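Local coordinates for protein malate dehydrogenase (Pyrococcus horikoshii, PDB 1V9N) that catalyses the NAD-dependent interconversion of malate and oxaloacetate, working as a homodimer of the LDH2/MDH2 oxidoreductase family, at residues E162-A174 against L182-K194. Residues are numbered along the deposited sequence; the frame is centred on the assembly and turned at random.
With NDP (NADPH dihydro-nicotinamide-adenine-dinucleotide phosphate), chain B.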
# COMPACT_ATOMS: atom_id res chain seq x y z
N GLU A 162 4.85 -22.69 1.65
CA GLU A 162 6.27 -22.42 1.40
C GLU A 162 6.65 -20.97 1.65
O GLU A 162 5.82 -20.07 1.50
CB GLU A 162 6.63 -22.72 -0.05
CG GLU A 162 6.64 -24.16 -0.47
CD GLU A 162 7.19 -24.31 -1.87
OE1 GLU A 162 8.35 -23.89 -2.10
OE2 GLU A 162 6.48 -24.83 -2.75
N ARG A 163 7.91 -20.74 2.03
CA ARG A 163 8.40 -19.39 2.23
C ARG A 163 8.71 -18.93 0.81
O ARG A 163 9.70 -19.38 0.22
CB ARG A 163 9.72 -19.37 3.02
CG ARG A 163 9.66 -19.78 4.47
CD ARG A 163 11.03 -19.54 5.08
NE ARG A 163 11.11 -19.92 6.49
CZ ARG A 163 12.21 -19.77 7.23
NH1 ARG A 163 13.31 -19.27 6.70
NH2 ARG A 163 12.20 -20.13 8.51
N ILE A 164 7.89 -18.07 0.25
CA ILE A 164 8.14 -17.60 -1.11
C ILE A 164 8.12 -16.09 -1.26
O ILE A 164 8.83 -15.55 -2.10
CB ILE A 164 7.15 -18.25 -2.11
CG1 ILE A 164 7.66 -19.65 -2.48
CG2 ILE A 164 6.98 -17.38 -3.35
CD1 ILE A 164 6.95 -20.28 -3.63
N LEU A 165 7.32 -15.42 -0.44
CA LEU A 165 7.21 -13.96 -0.50
C LEU A 165 8.08 -13.29 0.57
O LEU A 165 8.37 -13.89 1.61
CB LEU A 165 5.75 -13.54 -0.30
CG LEU A 165 4.71 -14.20 -1.20
CD1 LEU A 165 3.33 -13.75 -0.77
CD2 LEU A 165 4.97 -13.83 -2.66
N GLY A 166 8.48 -12.05 0.31
CA GLY A 166 9.29 -11.34 1.28
C GLY A 166 8.42 -10.56 2.24
O GLY A 166 7.22 -10.41 2.02
N THR A 167 9.01 -10.07 3.33
CA THR A 167 8.27 -9.29 4.31
C THR A 167 8.03 -7.88 3.75
O THR A 167 7.36 -7.05 4.36
CB THR A 167 9.01 -9.25 5.65
OG1 THR A 167 10.41 -9.02 5.43
CG2 THR A 167 8.84 -10.59 6.38
N ASN A 168 8.60 -7.66 2.58
CA ASN A 168 8.48 -6.44 1.79
C ASN A 168 7.71 -5.29 2.43
O ASN A 168 6.50 -5.16 2.26
CB ASN A 168 7.84 -6.82 0.45
CG ASN A 168 8.56 -7.97 -0.21
OD1 ASN A 168 9.64 -8.37 0.23
ND2 ASN A 168 7.98 -8.51 -1.27
N PRO A 169 8.43 -4.41 3.14
CA PRO A 169 7.79 -3.27 3.81
C PRO A 169 7.39 -2.13 2.89
O PRO A 169 7.85 -2.03 1.75
CB PRO A 169 8.85 -2.85 4.83
CG PRO A 169 10.12 -3.06 4.06
CD PRO A 169 9.89 -4.41 3.37
N ILE A 170 6.52 -1.28 3.42
CA ILE A 170 6.04 -0.09 2.72
C ILE A 170 6.14 1.05 3.71
O ILE A 170 5.71 0.93 4.86
CB ILE A 170 4.56 -0.22 2.32
CG1 ILE A 170 4.39 -1.33 1.28
CG2 ILE A 170 4.06 1.13 1.78
CD1 ILE A 170 2.94 -1.60 0.91
N ALA A 171 6.72 2.17 3.28
CA ALA A 171 6.85 3.32 4.15
C ALA A 171 6.43 4.61 3.45
O ALA A 171 6.74 4.81 2.27
CB ALA A 171 8.28 3.44 4.65
N LEU A 172 5.72 5.46 4.18
CA LEU A 172 5.30 6.76 3.67
C LEU A 172 5.50 7.78 4.77
O LEU A 172 5.04 7.60 5.90
CB LEU A 172 3.83 6.76 3.22
CG LEU A 172 3.38 8.08 2.59
CD1 LEU A 172 2.23 7.82 1.62
CD2 LEU A 172 2.96 9.09 3.66
N ALA A 173 6.19 8.86 4.43
CA ALA A 173 6.44 9.93 5.38
C ALA A 173 5.93 11.22 4.76
O ALA A 173 6.09 11.44 3.56
CB ALA A 173 7.93 10.04 5.68
N ALA A 174 5.29 12.05 5.57
CA ALA A 174 4.78 13.33 5.09
C ALA A 174 5.05 14.37 6.16
O ALA A 174 4.96 14.08 7.35
CB ALA A 174 3.29 13.23 4.81
N LEU A 182 4.74 9.19 9.83
CA LEU A 182 5.61 8.14 9.33
C LEU A 182 5.05 6.73 9.47
O LEU A 182 5.03 6.17 10.57
CB LEU A 182 6.98 8.20 10.01
CG LEU A 182 7.97 7.06 9.69
CD1 LEU A 182 8.30 7.03 8.19
CD2 LEU A 182 9.24 7.24 10.53
N LEU A 183 4.58 6.19 8.36
CA LEU A 183 4.08 4.83 8.33
C LEU A 183 5.28 4.03 7.84
O LEU A 183 5.93 4.42 6.87
CB LEU A 183 2.93 4.70 7.33
CG LEU A 183 2.44 3.27 7.00
CD1 LEU A 183 1.93 2.60 8.28
CD2 LEU A 183 1.34 3.33 5.96
N ASP A 184 5.59 2.94 8.52
CA ASP A 184 6.70 2.08 8.13
C ASP A 184 6.32 0.69 8.62
O ASP A 184 6.43 0.41 9.81
CB ASP A 184 8.01 2.55 8.77
CG ASP A 184 9.21 1.81 8.23
OD1 ASP A 184 9.02 0.98 7.32
OD2 ASP A 184 10.35 2.06 8.70
N MSE A 185 5.87 -0.16 7.70
CA MSE A 185 5.38 -1.49 8.05
C MSE A 185 5.73 -2.61 7.09
O MSE A 185 5.77 -2.42 5.87
CB MSE A 185 3.86 -1.42 8.13
CG MSE A 185 3.28 -0.80 6.85
SE MSE A 185 1.39 -0.96 6.53
CE MSE A 185 1.40 -2.66 5.60
N ALA A 186 5.96 -3.80 7.63
CA ALA A 186 6.22 -4.96 6.80
C ALA A 186 4.82 -5.37 6.34
O ALA A 186 3.85 -5.12 7.05
CB ALA A 186 6.84 -6.07 7.61
N THR A 187 4.70 -5.97 5.16
CA THR A 187 3.40 -6.39 4.67
C THR A 187 2.98 -7.74 5.24
O THR A 187 1.93 -8.29 4.90
CB THR A 187 3.35 -6.41 3.12
OG1 THR A 187 4.51 -7.08 2.61
CG2 THR A 187 3.33 -4.99 2.58
N SER A 188 3.83 -8.28 6.11
CA SER A 188 3.55 -9.54 6.78
C SER A 188 3.07 -9.10 8.16
O SER A 188 3.25 -7.93 8.52
CB SER A 188 4.83 -10.38 6.91
OG SER A 188 5.85 -9.67 7.59
N VAL A 189 2.43 -9.99 8.92
CA VAL A 189 1.96 -9.59 10.24
C VAL A 189 3.14 -9.00 11.02
O VAL A 189 3.02 -7.95 11.65
CB VAL A 189 1.36 -10.77 11.04
CG1 VAL A 189 0.84 -10.27 12.39
CG2 VAL A 189 0.23 -11.42 10.26
N VAL A 190 4.29 -9.67 10.96
CA VAL A 190 5.49 -9.19 11.64
C VAL A 190 6.74 -9.53 10.84
O VAL A 190 6.72 -10.40 9.97
CB VAL A 190 5.64 -9.82 13.05
CG1 VAL A 190 4.42 -9.50 13.89
CG2 VAL A 190 5.84 -11.33 12.94
N PRO A 191 7.85 -8.82 11.11
CA PRO A 191 9.12 -9.06 10.41
C PRO A 191 9.77 -10.30 10.99
O PRO A 191 9.57 -10.62 12.17
CB PRO A 191 9.94 -7.81 10.73
CG PRO A 191 8.92 -6.80 11.15
CD PRO A 191 7.94 -7.61 11.93
N ILE A 192 10.56 -11.01 10.18
CA ILE A 192 11.23 -12.20 10.69
C ILE A 192 12.22 -11.73 11.75
O ILE A 192 12.42 -12.39 12.77
CB ILE A 192 11.99 -12.95 9.57
CG1 ILE A 192 12.44 -14.32 10.08
CG2 ILE A 192 13.20 -12.14 9.12
CD1 ILE A 192 11.31 -15.22 10.50
N GLY A 193 12.82 -10.57 11.50
CA GLY A 193 13.78 -10.02 12.43
C GLY A 193 13.20 -9.82 13.82
O GLY A 193 13.95 -9.63 14.78
N LYS A 194 11.88 -9.85 13.94
CA LYS A 194 11.25 -9.68 15.24
C LYS A 194 11.47 -10.91 16.11
O LYS A 194 12.02 -10.81 17.20
CB LYS A 194 9.74 -9.42 15.11
CG LYS A 194 9.00 -9.46 16.44
CD LYS A 194 7.58 -8.90 16.35
CE LYS A 194 7.59 -7.38 16.19
NZ LYS A 194 6.22 -6.80 16.17
PA NDP B . 5.23 -2.10 13.47
O1A NDP B . 6.18 -1.89 14.54
O2A NDP B . 4.03 -2.99 13.60
O5B NDP B . 4.73 -0.61 12.99
C5B NDP B . 3.79 -0.44 11.91
C4B NDP B . 3.61 1.08 11.75
O4B NDP B . 2.46 1.39 12.55
C3B NDP B . 4.71 1.99 12.23
O3B NDP B . 4.81 3.10 11.30
C2B NDP B . 4.32 2.46 13.59
O2B NDP B . 4.87 3.71 14.04
C1B NDP B . 2.83 2.41 13.48
N9A NDP B . 2.11 2.06 14.74
C8A NDP B . 2.47 1.13 15.75
N7A NDP B . 1.56 1.10 16.70
C5A NDP B . 0.58 1.99 16.34
C6A NDP B . -0.66 2.41 16.91
N6A NDP B . -1.08 1.89 18.07
N1A NDP B . -1.42 3.36 16.26
C2A NDP B . -1.00 3.90 15.08
N3A NDP B . 0.15 3.56 14.46
C4A NDP B . 0.91 2.59 15.14
O3 NDP B . 5.90 -2.51 12.11
PN NDP B . 6.73 -3.72 11.51
O1N NDP B . 5.92 -4.22 10.40
O2N NDP B . 6.92 -4.62 12.70
O5D NDP B . 8.06 -2.98 11.05
C5D NDP B . 9.39 -3.52 11.31
C4D NDP B . 10.50 -2.57 10.73
O4D NDP B . 11.35 -3.37 9.93
C3D NDP B . 10.03 -1.43 9.79
O3D NDP B . 10.76 -0.24 10.13
C2D NDP B . 10.28 -1.93 8.38
O2D NDP B . 10.50 -0.86 7.48
C1D NDP B . 11.50 -2.86 8.61
N1N NDP B . 11.57 -4.00 7.66
C2N NDP B . 12.69 -4.01 6.77
C3N NDP B . 12.78 -5.13 5.85
C7N NDP B . 13.90 -5.20 4.91
O7N NDP B . 14.05 -6.12 4.10
N7N NDP B . 14.85 -4.22 4.90
C4N NDP B . 11.76 -6.14 5.90
C5N NDP B . 10.69 -6.11 6.77
C6N NDP B . 10.59 -5.04 7.66
P2B NDP B . 6.07 3.87 15.02
O1X NDP B . 5.61 4.97 15.89
O2X NDP B . 7.30 4.25 14.27
O3X NDP B . 6.28 2.58 15.81
O HOH W 1 4.90 -9.97 3.07
O HOH W 2 11.74 -9.66 7.98
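I170 and L172 pair with M185 and L183 in an antiparallel beta hairpin, the strand axes 4.6 Å apart, with 182-185 at the edge of this chain's mixed sheet. Both are hydrogen-bonded pairs; M185 N to I170 O is the straightest of their four bonds, 172° at the hydrogen. Between them A171 faces D184 in a non-hydrogen-bonded pair. Past the strands the pairing carries on into the loops, where T187 N donates to T167 O at 3.0 Å.

The T187 side chain adds a second tie: OG1 gives its proton to N168 O at 2.8 Å, arriving above the carbonyl plane, and a water bridges the same hydroxyl to G166 O. With OG1 between the backbone N and carbonyl carbon (chi1 47°), CG2 is left to meet I170 CD1 at 3.8 Å, the two side chains crossing at about a right angle. A valine here would remove the hydroxyl and probably leave N168 O and the bridging water without this partner.

The NADPH crosses the outer edge of strand 182-185, its nicotinamide ribose on the D184 face and its adenosine ribose near L183, where O3B accepts from D184 N. A171 CB lies 3.7 Å from D184 OD1, and OD2 accepts from ribose O3D. A186 N donates to phosphate oxygen O1N almost linearly. K244 of the second subunit bonds to A186 O and also reaches the cofactor. T167 turns CG2 onto S188 OG, whose proton goes to V190 O, while P169 CD sits 3.6 Å from C4N of the nicotinamide and T167 OG1 3.2 Å from that carbon.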